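Local coordinates for water-soluble chlorophyll protein (Brassicaceae, PDB 5HPZ) that binds chlorophyll in a water-soluble tetramer, has the fold of Kunitz-type protease inhibitors and probably tunes the pigment's spectrum by deforming its ring, at residues 32-45 / 106-118. Numbering follows the deposited sequence.
Sequences PAAINILPFCPLGI and AKEPAIIIGGERT. With 68G (13'2-hydroxyl-Chlorophyll a), chain C.
I113 packs on P32, L43 and I45, joining the chlorophyll-binding hairpin to strand 111-113 in the beta-trefoil fold of the Kunitz inhibitor family. Strands 30-33 and 44-47 form the hairpin, and its long connecting loop carries C41, which is disulfide-bonded to C90.

The backbones are joined by one direct hydrogen bond and two waters. I113 N donates to L43 O at 2.9 Å. The bond is bent at the hydrogen (137°), and the donor lies 22° from the carbonyl plane. The same L43 O also receives a CA-H...O contact from I112. Water 1 accepts from L43 N and donates to I113 O. Water 2 accepts from I45 N and can donate to I111 O, though other acceptors compete for its protons. The direct distance from I45 N to I111 O is 3.6 Å. At both places a water stands between the two backbones.

The apolar contacts form two groups. In the first, I113 has CG1 anti to its carbonyl carbon (chi1 -56°), and the extended chain carries CD1 to the hairpin. There CD1 presses on P32 CB at 3.4 Å, a tight carbon pair, and also meets L43 CB. I45 crosses I113 at about a right angle, CG1 to CG1, and its CD1 reaches I111 CG2 at 3.7 Å. F82 of strand 78-82 packs on P32, I45 and I113. In the second group, P42 CG meets I112 CD1, and I35 CD1 meets A110 CB at 3.7 Å.

The hairpin stands between strand 111-113 and the chlorophyll. L43 links the two: its CB touches I113, while CD1 and CD2 lie against the chlorophyll. P32 touches I113 through CB, and its carbonyl oxygen binds the chlorophyll magnesium, P32 O to MG 2.5 Å.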
loop_
_atom_site.group_PDB
_atom_site.type_symbol
_atom_site.label_atom_id
_atom_site.label_comp_id
_atom_site.label_asym_id
_atom_site.label_seq_id
_atom_site.Cartn_x
_atom_site.Cartn_y
_atom_site.Cartn_z
ATOM N N PRO A 32 -12.230 -9.020 6.086
ATOM C CA PRO A 32 -12.064 -8.448 4.744
ATOM C C PRO A 32 -10.601 -8.255 4.374
ATOM O O PRO A 32 -9.781 -7.894 5.245
ATOM C CB PRO A 32 -12.724 -7.062 4.855
ATOM C CG PRO A 32 -13.509 -7.100 6.090
ATOM C CD PRO A 32 -12.834 -8.049 7.004
ATOM N N ALA A 33 -10.292 -8.395 3.089
ATOM C CA ALA A 33 -8.973 -8.090 2.637
ATOM C C ALA A 33 -9.001 -7.919 1.188
ATOM O O ALA A 33 -9.788 -8.572 0.524
ATOM C CB ALA A 33 -8.001 -9.210 2.994
ATOM N N ALA A 34 -8.146 -7.036 0.681
ATOM C CA ALA A 34 -8.083 -6.830 -0.721
ATOM C C ALA A 34 -7.545 -8.105 -1.402
ATOM O O ALA A 34 -6.576 -8.765 -0.920
ATOM C CB ALA A 34 -7.260 -5.603 -1.093
ATOM N N ILE A 35 -8.267 -8.504 -2.440
ATOM C CA ILE A 35 -7.843 -9.667 -3.253
ATOM C C ILE A 35 -7.334 -9.272 -4.609
ATOM O O ILE A 35 -6.702 -10.052 -5.271
ATOM C CB ILE A 35 -8.936 -10.746 -3.340
ATOM C CG1 ILE A 35 -10.255 -10.262 -3.962
ATOM C CG2 ILE A 35 -9.189 -11.331 -1.937
ATOM C CD1 ILE A 35 -11.221 -11.430 -4.175
ATOM N N ASN A 36 -7.548 -8.034 -4.989
ATOM C CA ASN A 36 -6.949 -7.451 -6.169
ATOM C C ASN A 36 -6.226 -6.146 -5.755
ATOM O O ASN A 36 -6.543 -5.550 -4.735
ATOM C CB ASN A 36 -8.048 -7.191 -7.209
ATOM C CG ASN A 36 -8.539 -8.474 -7.804
ATOM O OD1 ASN A 36 -7.773 -9.174 -8.389
ATOM N ND2 ASN A 36 -9.770 -8.834 -7.547
ATOM N N ILE A 37 -5.269 -5.719 -6.555
ATOM C CA ILE A 37 -4.496 -4.517 -6.254
ATOM C C ILE A 37 -5.173 -3.243 -6.695
ATOM O O ILE A 37 -5.457 -2.352 -5.908
ATOM C CB ILE A 37 -3.077 -4.597 -6.828
ATOM C CG1 ILE A 37 -2.361 -5.819 -6.202
ATOM C CG2 ILE A 37 -2.375 -3.281 -6.535
ATOM C CD1 ILE A 37 -0.991 -6.120 -6.748
ATOM N N LEU A 38 -5.450 -3.120 -7.962
ATOM C CA LEU A 38 -6.118 -1.900 -8.387
ATOM C C LEU A 38 -6.981 -2.252 -9.607
ATOM O O LEU A 38 -6.441 -2.786 -10.599
ATOM C CB LEU A 38 -5.065 -0.882 -8.744
ATOM C CG LEU A 38 -5.386 0.598 -8.598
ATOM C CD1 LEU A 38 -5.659 0.952 -7.156
ATOM C CD2 LEU A 38 -4.229 1.429 -9.119
ATOM N N PRO A 39 -8.300 -2.030 -9.543
ATOM C CA PRO A 39 -9.030 -1.574 -8.350
ATOM C C PRO A 39 -8.994 -2.582 -7.170
ATOM O O PRO A 39 -8.794 -3.762 -7.377
ATOM C CB PRO A 39 -10.495 -1.379 -8.885
ATOM C CG PRO A 39 -10.549 -2.300 -10.076
ATOM C CD PRO A 39 -9.198 -2.232 -10.698
ATOM N N PHE A 40 -9.076 -2.104 -5.926
ATOM C CA PHE A 40 -9.040 -3.030 -4.762
ATOM C C PHE A 40 -10.470 -3.339 -4.216
ATOM O O PHE A 40 -10.618 -4.137 -3.270
ATOM C CB PHE A 40 -8.085 -2.533 -3.654
ATOM C CG PHE A 40 -8.259 -1.085 -3.332
ATOM C CD1 PHE A 40 -9.427 -0.638 -2.693
ATOM C CD2 PHE A 40 -7.285 -0.159 -3.684
ATOM C CE1 PHE A 40 -9.622 0.704 -2.443
ATOM C CE2 PHE A 40 -7.461 1.189 -3.404
ATOM C CZ PHE A 40 -8.640 1.617 -2.801
ATOM N N CYS A 41 -11.486 -2.719 -4.822
ATOM C CA CYS A 41 -12.891 -2.985 -4.534
ATOM C C CYS A 41 -13.497 -3.819 -5.662
ATOM O O CYS A 41 -13.163 -3.593 -6.793
ATOM C CB CYS A 41 -13.629 -1.672 -4.522
ATOM S SG CYS A 41 -13.028 -0.525 -3.285
ATOM N N PRO A 42 -14.422 -4.714 -5.381
ATOM C CA PRO A 42 -14.811 -5.140 -4.017
ATOM C C PRO A 42 -13.748 -5.958 -3.317
ATOM O O PRO A 42 -12.945 -6.603 -3.968
ATOM C CB PRO A 42 -16.018 -6.073 -4.262
ATOM C CG PRO A 42 -15.888 -6.539 -5.684
ATOM C CD PRO A 42 -15.008 -5.571 -6.453
ATOM N N LEU A 43 -13.717 -5.845 -2.000
ATOM C CA LEU A 43 -12.851 -6.579 -1.134
ATOM C C LEU A 43 -13.197 -8.055 -1.132
ATOM O O LEU A 43 -14.379 -8.461 -1.372
ATOM C CB LEU A 43 -13.015 -6.078 0.290
ATOM C CG LEU A 43 -12.607 -4.630 0.498
ATOM C CD1 LEU A 43 -12.934 -4.275 1.925
ATOM C CD2 LEU A 43 -11.098 -4.417 0.238
ATOM N N GLY A 44 -12.180 -8.868 -0.822
ATOM C CA GLY A 44 -12.368 -10.297 -0.657
ATOM C C GLY A 44 -12.460 -10.594 0.803
ATOM O O GLY A 44 -12.415 -9.683 1.644
ATOM N N ILE A 45 -12.536 -11.881 1.116
ATOM C CA ILE A 45 -12.569 -12.367 2.450
ATOM C C ILE A 45 -11.480 -13.422 2.651
ATOM O O ILE A 45 -11.357 -14.354 1.857
ATOM C CB ILE A 45 -13.940 -12.979 2.788
ATOM C CG1 ILE A 45 -15.053 -12.005 2.419
ATOM C CG2 ILE A 45 -13.954 -13.349 4.256
ATOM C CD1 ILE A 45 -16.453 -12.569 2.583
ATOM N N ALA A 106 -13.651 -15.866 -11.348
ATOM C CA ALA A 106 -12.914 -17.098 -11.660
ATOM C C ALA A 106 -13.858 -18.297 -11.726
ATOM O O ALA A 106 -14.985 -18.241 -11.195
ATOM C CB ALA A 106 -11.857 -17.332 -10.586
ATOM N N LYS A 107 -13.384 -19.406 -12.298
ATOM C CA LYS A 107 -14.190 -20.617 -12.384
ATOM C C LYS A 107 -14.667 -21.026 -11.008
ATOM O O LYS A 107 -15.787 -21.474 -10.864
ATOM C CB LYS A 107 -13.420 -21.786 -13.031
ATOM C CG LYS A 107 -13.500 -21.847 -14.548
ATOM N N GLU A 108 -13.821 -20.875 -9.989
ATOM C CA GLU A 108 -14.256 -20.990 -8.578
ATOM C C GLU A 108 -14.341 -19.560 -8.052
ATOM O O GLU A 108 -13.336 -18.967 -7.744
ATOM C CB GLU A 108 -13.216 -21.795 -7.768
ATOM C CG GLU A 108 -13.124 -23.279 -8.151
ATOM C CD GLU A 108 -12.249 -24.087 -7.195
ATOM O OE1 GLU A 108 -11.142 -23.624 -6.845
ATOM O OE2 GLU A 108 -12.643 -25.193 -6.804
ATOM N N PRO A 109 -15.526 -18.977 -8.003
ATOM C CA PRO A 109 -15.453 -17.536 -7.879
ATOM C C PRO A 109 -15.185 -17.088 -6.456
ATOM O O PRO A 109 -15.620 -17.728 -5.462
ATOM C CB PRO A 109 -16.842 -17.095 -8.335
ATOM C CG PRO A 109 -17.723 -18.239 -7.955
ATOM C CD PRO A 109 -16.902 -19.456 -8.234
ATOM N N ALA A 110 -14.525 -15.963 -6.347
ATOM C CA ALA A 110 -14.198 -15.454 -5.039
ATOM C C ALA A 110 -15.499 -15.077 -4.293
ATOM O O ALA A 110 -16.476 -14.706 -4.896
ATOM C CB ALA A 110 -13.313 -14.268 -5.182
ATOM N N ILE A 111 -15.486 -15.167 -2.973
ATOM C CA ILE A 111 -16.530 -14.561 -2.171
ATOM C C ILE A 111 -16.085 -13.109 -1.904
ATOM O O ILE A 111 -14.975 -12.862 -1.412
ATOM C CB ILE A 111 -16.709 -15.271 -0.812
ATOM C CG1 ILE A 111 -16.880 -16.789 -0.981
ATOM C CG2 ILE A 111 -17.948 -14.717 -0.074
ATOM C CD1 ILE A 111 -18.045 -17.194 -1.845
ATOM N N ILE A 112 -16.927 -12.162 -2.266
ATOM C CA ILE A 112 -16.571 -10.763 -2.126
ATOM C C ILE A 112 -17.479 -10.072 -1.114
ATOM O O ILE A 112 -18.364 -10.691 -0.517
ATOM C CB ILE A 112 -16.632 -10.066 -3.461
ATOM C CG1 ILE A 112 -17.987 -10.332 -4.102
ATOM C CG2 ILE A 112 -15.512 -10.565 -4.350
ATOM C CD1 ILE A 112 -18.440 -9.330 -5.125
ATOM N N ILE A 113 -17.222 -8.802 -0.885
ATOM C CA ILE A 113 -17.973 -8.002 0.036
ATOM C C ILE A 113 -18.648 -6.938 -0.794
ATOM O O ILE A 113 -18.011 -6.243 -1.608
ATOM C CB ILE A 113 -17.098 -7.373 1.110
ATOM C CG1 ILE A 113 -16.314 -8.466 1.833
ATOM C CG2 ILE A 113 -17.965 -6.543 2.058
ATOM C CD1 ILE A 113 -15.330 -7.947 2.845
ATOM N N GLY A 114 -19.969 -6.833 -0.647
ATOM C CA GLY A 114 -20.720 -5.900 -1.494
ATOM C C GLY A 114 -22.009 -6.376 -2.129
ATOM O O GLY A 114 -22.440 -5.776 -3.078
ATOM N N GLY A 115 -22.589 -7.481 -1.669
ATOM C CA GLY A 115 -23.819 -7.972 -2.280
ATOM C C GLY A 115 -25.015 -7.039 -2.073
ATOM O O GLY A 115 -24.994 -6.175 -1.189
ATOM N N GLU A 116 -26.044 -7.225 -2.901
ATOM C CA GLU A 116 -27.350 -6.554 -2.725
ATOM C C GLU A 116 -28.261 -7.548 -1.942
ATOM O O GLU A 116 -28.270 -8.752 -2.275
ATOM C CB GLU A 116 -27.925 -6.196 -4.114
ATOM C CG GLU A 116 -26.935 -5.538 -5.076
ATOM N N ARG A 117 -28.993 -7.063 -0.923
ATOM C CA ARG A 117 -29.695 -7.922 0.062
ATOM C C ARG A 117 -30.590 -8.990 -0.557
ATOM O O ARG A 117 -30.638 -10.104 -0.051
ATOM C CB ARG A 117 -30.489 -7.123 1.109
ATOM N N THR A 118 -31.211 -8.688 -1.682
ATOM C CA THR A 118 -32.125 -9.623 -2.307
ATOM C C THR A 118 -31.548 -10.435 -3.457
ATOM O O THR A 118 -32.078 -11.495 -3.740
ATOM C CB THR A 118 -33.352 -8.883 -2.827
ATOM O OG1 THR A 118 -32.911 -7.920 -3.793
ATOM C CG2 THR A 118 -34.076 -8.172 -1.640
HETATM C C1 68G C . -1.606 -10.819 8.184
HETATM C C2 68G C . -0.845 -9.609 8.740
HETATM C C3 68G C . 0.272 -9.102 7.938
HETATM C C4 68G C . 0.550 -9.891 6.700
HETATM C C5 68G C . 1.193 -7.956 8.363
HETATM C C6 68G C . 0.568 -6.610 8.177
HETATM C C7 68G C . 0.117 -6.341 6.781
HETATM C C8 68G C . -0.032 -4.835 6.707
HETATM C C9 68G C . -1.189 -4.278 7.571
HETATM C C10 68G C . -0.341 -4.474 5.277
HETATM C C11 68G C . 0.893 -3.884 4.732
HETATM C C12 68G C . 0.426 -3.389 3.370
HETATM C C13 68G C . 1.484 -3.867 2.376
HETATM C C14 68G C . 2.895 -3.350 2.769
HETATM C C15 68G C . 1.043 -3.356 0.988
HETATM C C16 68G C . 1.664 -4.199 -0.122
HETATM C C17 68G C . 1.080 -3.567 -1.375
HETATM C C18 68G C . 1.696 -4.307 -2.512
HETATM C C19 68G C . 0.763 -4.231 -3.697
HETATM C C20 68G C . 2.978 -3.559 -2.882
HETATM O O2A 68G C . -2.207 -10.595 6.862
HETATM C CGA 68G C . -3.284 -11.422 6.808
HETATM O O1A 68G C . -3.540 -12.321 7.626
HETATM C CBA 68G C . -4.224 -11.124 5.696
HETATM C CAA 68G C . -5.354 -10.233 6.311
HETATM C C2A 68G C . -4.886 -8.781 6.666
HETATM C C3A 68G C . -4.618 -8.058 5.411
HETATM C CMA 68G C . -3.428 -7.196 5.705
HETATM C C4A 68G C . -5.756 -7.167 5.164
HETATM C CHB 68G C . -5.925 -6.353 4.124
HETATM N NA 68G C . -6.527 -7.250 6.224
HETATM C C1A 68G C . -6.039 -8.080 7.156
HETATM C CHA 68G C . -6.638 -8.223 8.350
HETATM C CBD 68G C . -6.228 -8.940 9.526
HETATM C CGD 68G C . -4.906 -8.537 9.987
HETATM O O1D 68G C . -4.020 -9.369 10.292
HETATM O O2D 68G C . -4.664 -7.210 10.057
HETATM C CED 68G C . -3.355 -6.912 10.492
HETATM O O 68G C . -6.087 -10.300 9.356
HETATM C CAD 68G C . -7.240 -8.664 10.508
HETATM O OBD 68G C . -7.261 -9.186 11.663
HETATM C C3D 68G C . -8.156 -7.809 9.961
HETATM C C2D 68G C . -9.294 -7.067 10.067
HETATM C CMD 68G C . -10.071 -6.985 11.191
HETATM C C4D 68G C . -7.757 -7.575 8.710
HETATM N ND 68G C . -8.551 -6.731 8.075
HETATM C C1D 68G C . -9.540 -6.396 8.923
HETATM C CHD 68G C . -10.576 -5.521 8.620
HETATM C C4C 68G C . -10.811 -4.771 7.527
HETATM N NC 68G C . -10.045 -4.860 6.396
HETATM MG MG 68G C . -8.382 -6.037 6.190
HETATM C C3C 68G C . -11.792 -3.863 7.235
HETATM C CAC 68G C . -12.909 -3.407 8.147
HETATM C CBC 68G C . -12.247 -2.292 9.029
HETATM C C2C 68G C . -11.598 -3.403 5.980
HETATM C CMC 68G C . -12.382 -2.483 5.374
HETATM C C1C 68G C . -10.501 -4.019 5.447
HETATM C CHC 68G C . -9.916 -3.878 4.248
HETATM C C4B 68G C . -8.685 -4.255 3.834
HETATM N NB 68G C . -8.005 -5.272 4.382
HETATM C C1B 68G C . -6.829 -5.408 3.772
HETATM C C2B 68G C . -6.765 -4.438 2.816
HETATM C CMB 68G C . -5.715 -4.239 1.979
HETATM C C3B 68G C . -7.931 -3.772 2.826
HETATM C CAB 68G C . -8.376 -2.712 2.130
HETATM C CBB 68G C . -7.933 -2.265 0.752
HETATM O O HOH W 1 -16.067 -4.409 -0.921
HETATM O O HOH W 2 -12.426 -13.875 -1.368
#